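Local coordinates for mandalate racemase/muconate lactonizing enzyme (PDB 4E4U), which is of unproven function but belongs to the mandelate racemase/muconate lactonizing group of the enolase superfamily and is probably an isomerase or related enzyme, at residues 203-214 with 227-237; 214-222 with 243-253. One frame throughout, in Å; residues are numbered along the deposited sequence.

Contact 1 of 2, residues 203-214 with 227-237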
loop_
_atom_site.group_PDB
_atom_site.type_symbol
_atom_site.label_atom_id
_atom_site.label_comp_id
_atom_site.label_asym_id
_atom_site.label_seq_id
_atom_site.Cartn_x
_atom_site.Cartn_y
_atom_site.Cartn_z
ATOM N N ASP A 203 14.974 15.560 -30.397
ATOM C CA ASP A 203 14.072 15.584 -29.261
ATOM C C ASP A 203 14.043 16.949 -28.585
ATOM O O ASP A 203 15.040 17.685 -28.591
ATOM C CB ASP A 203 14.484 14.524 -28.237
ATOM C CG ASP A 203 13.972 13.138 -28.592
ATOM O OD1 ASP A 203 12.734 12.940 -28.619
ATOM O OD2 ASP A 203 14.807 12.237 -28.835
ATOM N N LEU A 204 12.886 17.274 -28.013
ATOM C CA LEU A 204 12.746 18.445 -27.162
ATOM C C LEU A 204 12.994 18.045 -25.719
ATOM O O LEU A 204 12.400 17.081 -25.220
ATOM C CB LEU A 204 11.327 19.006 -27.247
ATOM C CG LEU A 204 10.737 19.307 -28.621
ATOM C CD1 LEU A 204 9.337 19.885 -28.488
ATOM C CD2 LEU A 204 11.619 20.258 -29.365
ATOM N N LEU A 205 13.862 18.789 -25.048
ATOM C CA LEU A 205 14.121 18.601 -23.627
ATOM C C LEU A 205 13.574 19.826 -22.921
ATOM O O LEU A 205 14.074 20.935 -23.112
ATOM C CB LEU A 205 15.621 18.458 -23.371
ATOM C CG LEU A 205 16.321 17.420 -24.241
ATOM C CD1 LEU A 205 17.811 17.440 -24.005
ATOM C CD2 LEU A 205 15.760 16.046 -23.984
ATOM N N PHE A 206 12.516 19.645 -22.140
ATOM C CA PHE A 206 11.895 20.790 -21.500
ATOM C C PHE A 206 12.622 21.040 -20.183
ATOM O O PHE A 206 12.403 20.334 -19.197
ATOM C CB PHE A 206 10.389 20.584 -21.311
ATOM C CG PHE A 206 9.650 21.860 -21.089
ATOM C CD1 PHE A 206 9.233 22.635 -22.163
ATOM C CD2 PHE A 206 9.404 22.306 -19.803
ATOM C CE1 PHE A 206 8.566 23.821 -21.953
ATOM C CE2 PHE A 206 8.738 23.490 -19.587
ATOM C CZ PHE A 206 8.319 24.249 -20.658
ATOM N N GLY A 207 13.517 22.023 -20.200
ATOM C CA GLY A 207 14.540 22.150 -19.177
ATOM C C GLY A 207 14.205 23.044 -18.007
ATOM O O GLY A 207 14.992 23.925 -17.643
ATOM N N THR A 208 13.048 22.802 -17.402
ATOM C CA THR A 208 12.610 23.564 -16.238
ATOM C C THR A 208 13.575 23.432 -15.054
ATOM O O THR A 208 14.436 22.533 -15.022
ATOM C CB THR A 208 11.166 23.189 -15.850
ATOM O OG1 THR A 208 10.827 21.918 -16.426
ATOM C CG2 THR A 208 10.207 24.219 -16.409
ATOM N N HIS A 209 13.419 24.339 -14.095
ATOM C CA HIS A 209 14.337 24.516 -12.966
ATOM C C HIS A 209 13.586 24.466 -11.623
ATOM O O HIS A 209 13.914 25.201 -10.690
ATOM C CB HIS A 209 15.046 25.875 -13.069
ATOM C CG HIS A 209 16.109 25.949 -14.124
ATOM N ND1 HIS A 209 15.839 26.221 -15.444
ATOM C CD2 HIS A 209 17.459 25.835 -14.031
ATOM C CE1 HIS A 209 16.968 26.253 -16.130
ATOM N NE2 HIS A 209 17.964 26.020 -15.296
ATOM N N GLY A 210 12.564 23.625 -11.519
ATOM C CA GLY A 210 11.824 23.514 -10.274
ATOM C C GLY A 210 10.981 24.725 -9.930
ATOM O O GLY A 210 10.771 25.006 -8.750
ATOM N N GLN A 211 10.473 25.424 -10.943
ATOM C CA GLN A 211 9.660 26.616 -10.704
ATOM C C GLN A 211 8.350 26.305 -9.992
ATOM O O GLN A 211 7.816 27.152 -9.284
ATOM C CB GLN A 211 9.300 27.314 -12.024
ATOM C CG GLN A 211 10.409 28.103 -12.689
ATOM C CD GLN A 211 11.201 27.279 -13.677
ATOM O OE1 GLN A 211 11.279 26.053 -13.565
ATOM N NE2 GLN A 211 11.810 27.951 -14.648
ATOM N N MET A 212 7.839 25.096 -10.193
ATOM C CA MET A 212 6.429 24.806 -9.954
ATOM C C MET A 212 6.124 23.977 -8.721
ATOM O O MET A 212 6.924 23.136 -8.306
ATOM C CB MET A 212 5.864 24.063 -11.169
ATOM C CG MET A 212 5.715 24.943 -12.387
ATOM S SD MET A 212 5.701 24.032 -13.915
ATOM C CE MET A 212 7.440 23.651 -14.000
ATOM N N VAL A 213 4.940 24.206 -8.164
ATOM C CA VAL A 213 4.312 23.208 -7.306
ATOM C C VAL A 213 3.761 22.098 -8.220
ATOM O O VAL A 213 3.526 22.320 -9.410
ATOM C CB VAL A 213 3.187 23.814 -6.437
ATOM C CG1 VAL A 213 3.751 24.855 -5.489
ATOM C CG2 VAL A 213 2.065 24.410 -7.299
ATOM N N PRO A 214 3.566 20.885 -7.680
ATOM C CA PRO A 214 3.126 19.777 -8.541
ATOM C C PRO A 214 1.836 20.040 -9.311
ATOM O O PRO A 214 1.736 19.623 -10.460
ATOM C CB PRO A 214 2.957 18.595 -7.568
ATOM C CG PRO A 214 3.144 19.149 -6.206
ATOM C CD PRO A 214 3.892 20.436 -6.318
ATOM N N TYR A 227 3.475 17.725 -27.983
ATOM C CA TYR A 227 4.754 17.910 -28.665
ATOM C C TYR A 227 5.773 16.816 -28.353
ATOM O O TYR A 227 6.913 16.885 -28.800
ATOM C CB TYR A 227 5.320 19.304 -28.389
ATOM C CG TYR A 227 4.356 20.355 -28.863
ATOM C CD1 TYR A 227 4.069 20.486 -30.218
ATOM C CD2 TYR A 227 3.694 21.182 -27.966
ATOM C CE1 TYR A 227 3.160 21.420 -30.672
ATOM C CE2 TYR A 227 2.789 22.137 -28.415
ATOM C CZ TYR A 227 2.529 22.241 -29.769
ATOM O OH TYR A 227 1.624 23.163 -30.224
ATOM N N ASP A 228 5.342 15.810 -27.592
ATOM C CA ASP A 228 6.153 14.628 -27.261
ATOM C C ASP A 228 7.604 14.922 -26.846
ATOM O O ASP A 228 8.539 14.377 -27.439
ATOM C CB ASP A 228 6.122 13.620 -28.425
ATOM C CG ASP A 228 6.702 12.255 -28.053
ATOM O OD1 ASP A 228 6.548 11.806 -26.896
ATOM O OD2 ASP A 228 7.299 11.607 -28.938
ATOM N N PRO A 229 7.802 15.765 -25.812
ATOM C CA PRO A 229 9.177 15.991 -25.353
ATOM C C PRO A 229 9.786 14.712 -24.785
ATOM O O PRO A 229 9.080 13.874 -24.189
ATOM C CB PRO A 229 9.030 17.029 -24.230
ATOM C CG PRO A 229 7.608 17.443 -24.210
ATOM C CD PRO A 229 6.805 16.440 -24.965
ATOM N N LEU A 230 11.096 14.581 -24.947
ATOM C CA LEU A 230 11.822 13.459 -24.366
ATOM C C LEU A 230 11.810 13.522 -22.834
ATOM O O LEU A 230 11.767 12.494 -22.169
ATOM C CB LEU A 230 13.248 13.408 -24.921
ATOM C CG LEU A 230 14.283 12.493 -24.250
ATOM C CD1 LEU A 230 13.811 11.056 -24.119
ATOM C CD2 LEU A 230 15.597 12.532 -25.010
ATOM N N TRP A 231 11.850 14.722 -22.269
ATOM C CA TRP A 231 11.660 14.834 -20.829
ATOM C C TRP A 231 11.143 16.177 -20.370
ATOM O O TRP A 231 11.195 17.171 -21.101
ATOM C CB TRP A 231 12.928 14.458 -20.052
ATOM C CG TRP A 231 14.096 15.417 -20.082
ATOM C CD1 TRP A 231 14.118 16.727 -19.681
ATOM C CD2 TRP A 231 15.444 15.089 -20.425
ATOM N NE1 TRP A 231 15.393 17.244 -19.801
ATOM C CE2 TRP A 231 16.232 16.245 -20.247
ATOM C CE3 TRP A 231 16.071 13.917 -20.876
ATOM C CZ2 TRP A 231 17.600 16.274 -20.511
ATOM C CZ3 TRP A 231 17.428 13.944 -21.136
ATOM C CH2 TRP A 231 18.179 15.114 -20.953
ATOM N N PHE A 232 10.643 16.160 -19.140
ATOM C CA PHE A 232 10.186 17.326 -18.397
ATOM C C PHE A 232 11.113 17.347 -17.180
ATOM O O PHE A 232 11.040 16.458 -16.318
ATOM C CB PHE A 232 8.726 17.087 -18.020
ATOM C CG PHE A 232 8.042 18.220 -17.278
ATOM C CD1 PHE A 232 8.620 19.475 -17.112
ATOM C CD2 PHE A 232 6.784 17.997 -16.729
ATOM C CE1 PHE A 232 7.929 20.484 -16.425
ATOM C CE2 PHE A 232 6.111 18.995 -16.051
ATOM C CZ PHE A 232 6.682 20.235 -15.899
ATOM N N GLU A 233 12.023 18.320 -17.151
ATOM C CA GLU A 233 13.115 18.368 -16.178
ATOM C C GLU A 233 12.699 19.081 -14.896
ATOM O O GLU A 233 12.013 20.099 -14.958
ATOM C CB GLU A 233 14.284 19.132 -16.805
ATOM C CG GLU A 233 15.546 19.220 -15.967
ATOM C CD GLU A 233 16.788 19.467 -16.812
ATOM O OE1 GLU A 233 16.808 19.056 -17.991
ATOM O OE2 GLU A 233 17.759 20.051 -16.291
ATOM N N GLU A 234 13.125 18.562 -13.742
ATOM C CA GLU A 234 12.909 19.235 -12.453
ATOM C C GLU A 234 11.568 19.968 -12.373
ATOM O O GLU A 234 11.529 21.196 -12.243
ATOM C CB GLU A 234 14.035 20.237 -12.175
ATOM C CG GLU A 234 15.397 19.628 -11.903
ATOM C CD GLU A 234 16.216 20.517 -10.994
ATOM O OE1 GLU A 234 16.437 21.691 -11.356
ATOM O OE2 GLU A 234 16.599 20.072 -9.896
ATOM N N PRO A 235 10.458 19.226 -12.457
ATOM C CA PRO A 235 9.176 19.940 -12.497
ATOM C C PRO A 235 8.851 20.662 -11.194
ATOM O O PRO A 235 8.105 21.634 -11.226
ATOM C CB PRO A 235 8.155 18.827 -12.778
ATOM C CG PRO A 235 8.873 17.545 -12.431
ATOM C CD PRO A 235 10.309 17.788 -12.736
ATOM N N VAL A 236 9.421 20.206 -10.083
ATOM C CA VAL A 236 9.179 20.797 -8.775
ATOM C C VAL A 236 10.526 20.901 -8.058
ATOM O O VAL A 236 11.504 20.283 -8.487
ATOM C CB VAL A 236 8.195 19.942 -7.937
ATOM C CG1 VAL A 236 6.859 19.789 -8.659
ATOM C CG2 VAL A 236 8.800 18.585 -7.611
ATOM N N PRO A 237 10.591 21.680 -6.965
ATOM C CA PRO A 237 11.865 21.767 -6.248
ATOM C C PRO A 237 12.312 20.416 -5.698
ATOM O O PRO A 237 11.475 19.563 -5.372
ATOM C CB PRO A 237 11.547 22.723 -5.095
ATOM C CG PRO A 237 10.437 23.577 -5.621
ATOM C CD PRO A 237 9.594 22.627 -6.431
HETATM O O HOH W 1 11.046 15.035 -28.293
HETATM O O HOH W 2 16.939 22.121 -14.003
#
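L204, F206 and T208 reach the 227-237 chain through a ladder of hydrogen bonds. F206 N gives to W231 O (3.0 Å) and E233 N to F206 O (2.9 Å, 162° at the hydrogen), so F206 bonds on both sides of F232, the pattern of neighbouring parallel strands. Just ahead of it L230 N gives to L204 O. Beyond the strands T208 OG1 takes over, donating to E233 O at 2.6 Å in the plane of that carbonyl. One water ties D203 OD1 and L204 N to D228 O, while D203 OD2 pairs with R126.

Apolar packing differs on the two faces of the sheet. On one, L205 CD2 sits over the six-membered ring of W231, 3.6 Å from its centroid, a CH-pi contact, and also meets L230 CD2. On the other, the F206 and F232 side chains run side by side, pointing the same way, and their rings meet obliquely, planes at 77°. M212, bent at chi3 (-75°), brings CE to the edge of the F232 ring, 4.0 Å from CZ.

E233 OE1 accepts from W231 NE1 at 2.9 Å and from Q280, and forms a salt bridge with K164; E234 OE2 bridges to R260. Strands 203-206 and 231-233, joined through helix 214-224, form one beta-alpha-beta unit of the enolase-superfamily TIM-type barrel.

Contact 2 of 2, residues 214-222 with 243-253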
loop_
_atom_site.group_PDB
_atom_site.type_symbol
_atom_site.label_atom_id
_atom_site.label_comp_id
_atom_site.label_asym_id
_atom_site.label_seq_id
_atom_site.Cartn_x
_atom_site.Cartn_y
_atom_site.Cartn_z
ATOM N N PRO A 214 3.566 20.885 -7.680
ATOM C CA PRO A 214 3.126 19.777 -8.541
ATOM C C PRO A 214 1.836 20.040 -9.311
ATOM O O PRO A 214 1.736 19.623 -10.460
ATOM C CB PRO A 214 2.957 18.595 -7.568
ATOM C CG PRO A 214 3.144 19.149 -6.206
ATOM C CD PRO A 214 3.892 20.436 -6.318
ATOM N N SER A 215 0.870 20.734 -8.722
ATOM C CA SER A 215 -0.387 20.948 -9.434
ATOM C C SER A 215 -0.176 21.799 -10.695
ATOM O O SER A 215 -0.853 21.605 -11.718
ATOM C CB SER A 215 -1.444 21.566 -8.516
ATOM O OG SER A 215 -1.121 22.908 -8.203
ATOM N N SER A 216 0.773 22.727 -10.625
ATOM C CA SER A 216 1.117 23.573 -11.764
ATOM C C SER A 216 1.913 22.795 -12.801
ATOM O O SER A 216 1.660 22.907 -14.005
ATOM C CB SER A 216 1.892 24.802 -11.289
ATOM O OG SER A 216 2.282 25.634 -12.368
ATOM N N ALA A 217 2.870 21.992 -12.339
ATOM C CA ALA A 217 3.635 21.129 -13.239
ATOM C C ALA A 217 2.727 20.191 -14.027
ATOM O O ALA A 217 2.960 19.935 -15.206
ATOM C CB ALA A 217 4.685 20.344 -12.474
ATOM N N ILE A 218 1.691 19.675 -13.379
ATOM C CA ILE A 218 0.738 18.803 -14.060
ATOM C C ILE A 218 -0.064 19.558 -15.129
ATOM O O ILE A 218 -0.234 19.064 -16.257
ATOM C CB ILE A 218 -0.169 18.076 -13.035
ATOM C CG1 ILE A 218 0.673 17.048 -12.272
ATOM C CG2 ILE A 218 -1.369 17.411 -13.717
ATOM C CD1 ILE A 218 0.003 16.529 -11.019
ATOM N N ARG A 219 -0.538 20.761 -14.801
ATOM C CA ARG A 219 -1.207 21.609 -15.795
ATOM C C ARG A 219 -0.303 21.847 -17.005
ATOM O O ARG A 219 -0.743 21.757 -18.152
ATOM C CB ARG A 219 -1.644 22.948 -15.189
ATOM C CG ARG A 219 -2.870 22.845 -14.296
ATOM C CD ARG A 219 -3.219 24.186 -13.689
ATOM N NE ARG A 219 -3.616 25.179 -14.688
ATOM C CZ ARG A 219 -3.649 26.488 -14.463
ATOM N NH1 ARG A 219 -3.297 26.974 -13.277
ATOM N NH2 ARG A 219 -4.028 27.315 -15.426
ATOM N N LEU A 220 0.974 22.120 -16.743
ATOM C CA LEU A 220 1.924 22.368 -17.822
ATOM C C LEU A 220 2.153 21.104 -18.647
ATOM O O LEU A 220 2.134 21.143 -19.875
ATOM C CB LEU A 220 3.247 22.895 -17.266
ATOM C CG LEU A 220 4.358 23.091 -18.306
ATOM C CD1 LEU A 220 3.910 24.001 -19.452
ATOM C CD2 LEU A 220 5.621 23.637 -17.633
ATOM N N ALA A 221 2.353 19.975 -17.973
ATOM C CA ALA A 221 2.593 18.719 -18.677
ATOM C C ALA A 221 1.469 18.389 -19.663
ATOM O O ALA A 221 1.735 17.957 -20.785
ATOM C CB ALA A 221 2.793 17.576 -17.691
ATOM N N LYS A 222 0.217 18.608 -19.264
ATOM C CA LYS A 222 -0.899 18.288 -20.159
ATOM C C LYS A 222 -0.819 19.089 -21.453
ATOM O O LYS A 222 -1.165 18.575 -22.510
ATOM C CB LYS A 222 -2.257 18.481 -19.476
ATOM C CG LYS A 222 -2.497 17.617 -18.234
ATOM C CD LYS A 222 -1.778 16.265 -18.240
ATOM C CE LYS A 222 -2.550 15.189 -18.973
ATOM N NZ LYS A 222 -1.887 13.856 -18.800
ATOM N N ALA A 243 6.168 14.439 -4.117
ATOM C CA ALA A 243 5.648 15.529 -4.933
ATOM C C ALA A 243 6.072 15.383 -6.387
ATOM O O ALA A 243 5.259 15.542 -7.292
ATOM C CB ALA A 243 6.099 16.861 -4.375
ATOM N N ILE A 244 7.339 15.061 -6.626
ATOM C CA ILE A 244 7.775 14.883 -8.002
ATOM C C ILE A 244 7.148 13.618 -8.610
ATOM O O ILE A 244 6.773 13.606 -9.789
ATOM C CB ILE A 244 9.316 14.939 -8.131
ATOM C CG1 ILE A 244 9.733 15.059 -9.596
ATOM C CG2 ILE A 244 9.995 13.746 -7.462
ATOM C CD1 ILE A 244 11.192 15.404 -9.761
ATOM N N ALA A 245 6.957 12.583 -7.796
ATOM C CA ALA A 245 6.280 11.375 -8.275
ATOM C C ALA A 245 4.826 11.639 -8.669
ATOM O O ALA A 245 4.301 10.994 -9.575
ATOM C CB ALA A 245 6.358 10.258 -7.252
ATOM N N GLN A 246 4.177 12.573 -7.985
ATOM C CA GLN A 246 2.818 12.949 -8.348
ATOM C C GLN A 246 2.758 13.486 -9.778
ATOM O O GLN A 246 1.818 13.196 -10.524
ATOM C CB GLN A 246 2.265 13.968 -7.360
ATOM C CG GLN A 246 1.674 13.318 -6.119
ATOM C CD GLN A 246 0.560 12.339 -6.449
ATOM O OE1 GLN A 246 -0.349 12.653 -7.219
ATOM N NE2 GLN A 246 0.637 11.137 -5.878
ATOM N N VAL A 247 3.768 14.259 -10.167
ATOM C CA VAL A 247 3.836 14.777 -11.531
ATOM C C VAL A 247 4.012 13.604 -12.504
ATOM O O VAL A 247 3.288 13.484 -13.499
ATOM C CB VAL A 247 4.948 15.827 -11.714
ATOM C CG1 VAL A 247 4.929 16.363 -13.137
ATOM C CG2 VAL A 247 4.778 16.962 -10.722
ATOM N N ALA A 248 4.948 12.710 -12.199
ATOM C CA ALA A 248 5.202 11.563 -13.069
ATOM C C ALA A 248 3.947 10.710 -13.272
ATOM O O ALA A 248 3.689 10.216 -14.365
ATOM C CB ALA A 248 6.338 10.720 -12.512
ATOM N N LYS A 249 3.161 10.550 -12.213
ATOM C CA LYS A 249 1.944 9.744 -12.288
ATOM C C LYS A 249 0.905 10.337 -13.230
ATOM O O LYS A 249 0.089 9.613 -13.795
ATOM C CB LYS A 249 1.335 9.578 -10.892
ATOM C CG LYS A 249 2.121 8.626 -10.012
ATOM C CD LYS A 249 1.656 8.692 -8.569
ATOM C CE LYS A 249 2.638 7.962 -7.654
ATOM N NZ LYS A 249 2.361 8.189 -6.212
ATOM N N HIS A 250 0.953 11.655 -13.413
ATOM C CA HIS A 250 -0.090 12.365 -14.144
ATOM C C HIS A 250 0.314 12.824 -15.540
ATOM O O HIS A 250 -0.425 13.568 -16.180
ATOM C CB HIS A 250 -0.582 13.565 -13.325
ATOM C CG HIS A 250 -1.549 13.193 -12.248
ATOM N ND1 HIS A 250 -2.904 13.121 -12.466
ATOM C CD2 HIS A 250 -1.356 12.848 -10.950
ATOM C CE1 HIS A 250 -3.513 12.756 -11.350
ATOM N NE2 HIS A 250 -2.589 12.582 -10.415
ATOM N N THR A 251 1.478 12.395 -16.007
ATOM C CA THR A 251 1.886 12.670 -17.378
ATOM C C THR A 251 2.624 11.498 -18.003
ATOM O O THR A 251 3.303 10.716 -17.321
ATOM C CB THR A 251 2.731 13.965 -17.500
ATOM O OG1 THR A 251 3.011 14.219 -18.884
ATOM C CG2 THR A 251 4.060 13.831 -16.765
ATOM N N SER A 252 2.483 11.390 -19.321
ATOM C CA SER A 252 3.235 10.418 -20.104
ATOM C C SER A 252 4.625 10.919 -20.485
ATOM O O SER A 252 5.431 10.151 -21.004
ATOM C CB SER A 252 2.458 10.047 -21.366
ATOM O OG SER A 252 2.081 11.220 -22.074
ATOM N N ILE A 253 4.904 12.204 -20.259
ATOM C CA ILE A 253 6.238 12.723 -20.562
ATOM C C ILE A 253 7.204 12.211 -19.497
ATOM O O ILE A 253 6.929 12.344 -18.306
ATOM C CB ILE A 253 6.264 14.262 -20.538
ATOM C CG1 ILE A 253 5.207 14.842 -21.482
ATOM C CG2 ILE A 253 7.666 14.778 -20.866
ATOM C CD1 ILE A 253 4.986 16.339 -21.310
#
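With CG1 anti to its carbonyl carbon (chi1 -70°) and CD1 carried on in a nearly extended chain, I218 reaches across to H250, and I218 CD1 lies 3.8 Å from H250 CB. K222 instead bends at chi2 and chi3, and this turns NZ back to H250 O, a 3.0 Å hydrogen bond whose donor stands 29° out of the carbonyl plane. The same ammonium group forms a salt bridge with E225, so the lysine links the end of its own helix to the chain leaving the next.

Toward the start of both helices, V247 sets CG2 against A217 CB at 3.8 Å and against P214, whose ring also approaches A243 CB. Helices 214-222 and 243-249 run nearly parallel here, their axes 9.0 Å apart and inclined by 23°, as consecutive outer helices of a TIM-type barrel do. The small A217 faces V247 in this spacing, while I253 also touches F232, and V247 touches I255, both on strands of the barrel.

Toward the far end of the contact, A221 CB packs on T251, 3.6 Å from its CB. T251 OG1 accepts from I253 N (3.1 Å) in an ST turn and bonds to E225 as well, while I253 CD1 touches A221 O.

In the fold
Both contacts are largely buried, but contact 1 lies deeper, its centre about 15 Å from that of the chain, against about 23 Å for contact 2. They share P214, where the loop after strand 203-206 enters helix 214-224. Contact 1 joins neighbouring barrel strands and their following loops, mainly by backbone hydrogen bonds and apolar and aromatic packing, while its acidic side chains find their charged partners outside the two segments; contact 2 joins the outer helices, mostly through aliphatic side chains and the H250 side chain, with one lysine hydrogen bond across it. The layers interlock: F232 CE2 lies 3.4 Å from A217 O, and F206 packs on L220. Neighbouring subunits touch both, R219 bridging to D203 and D228 of another copy.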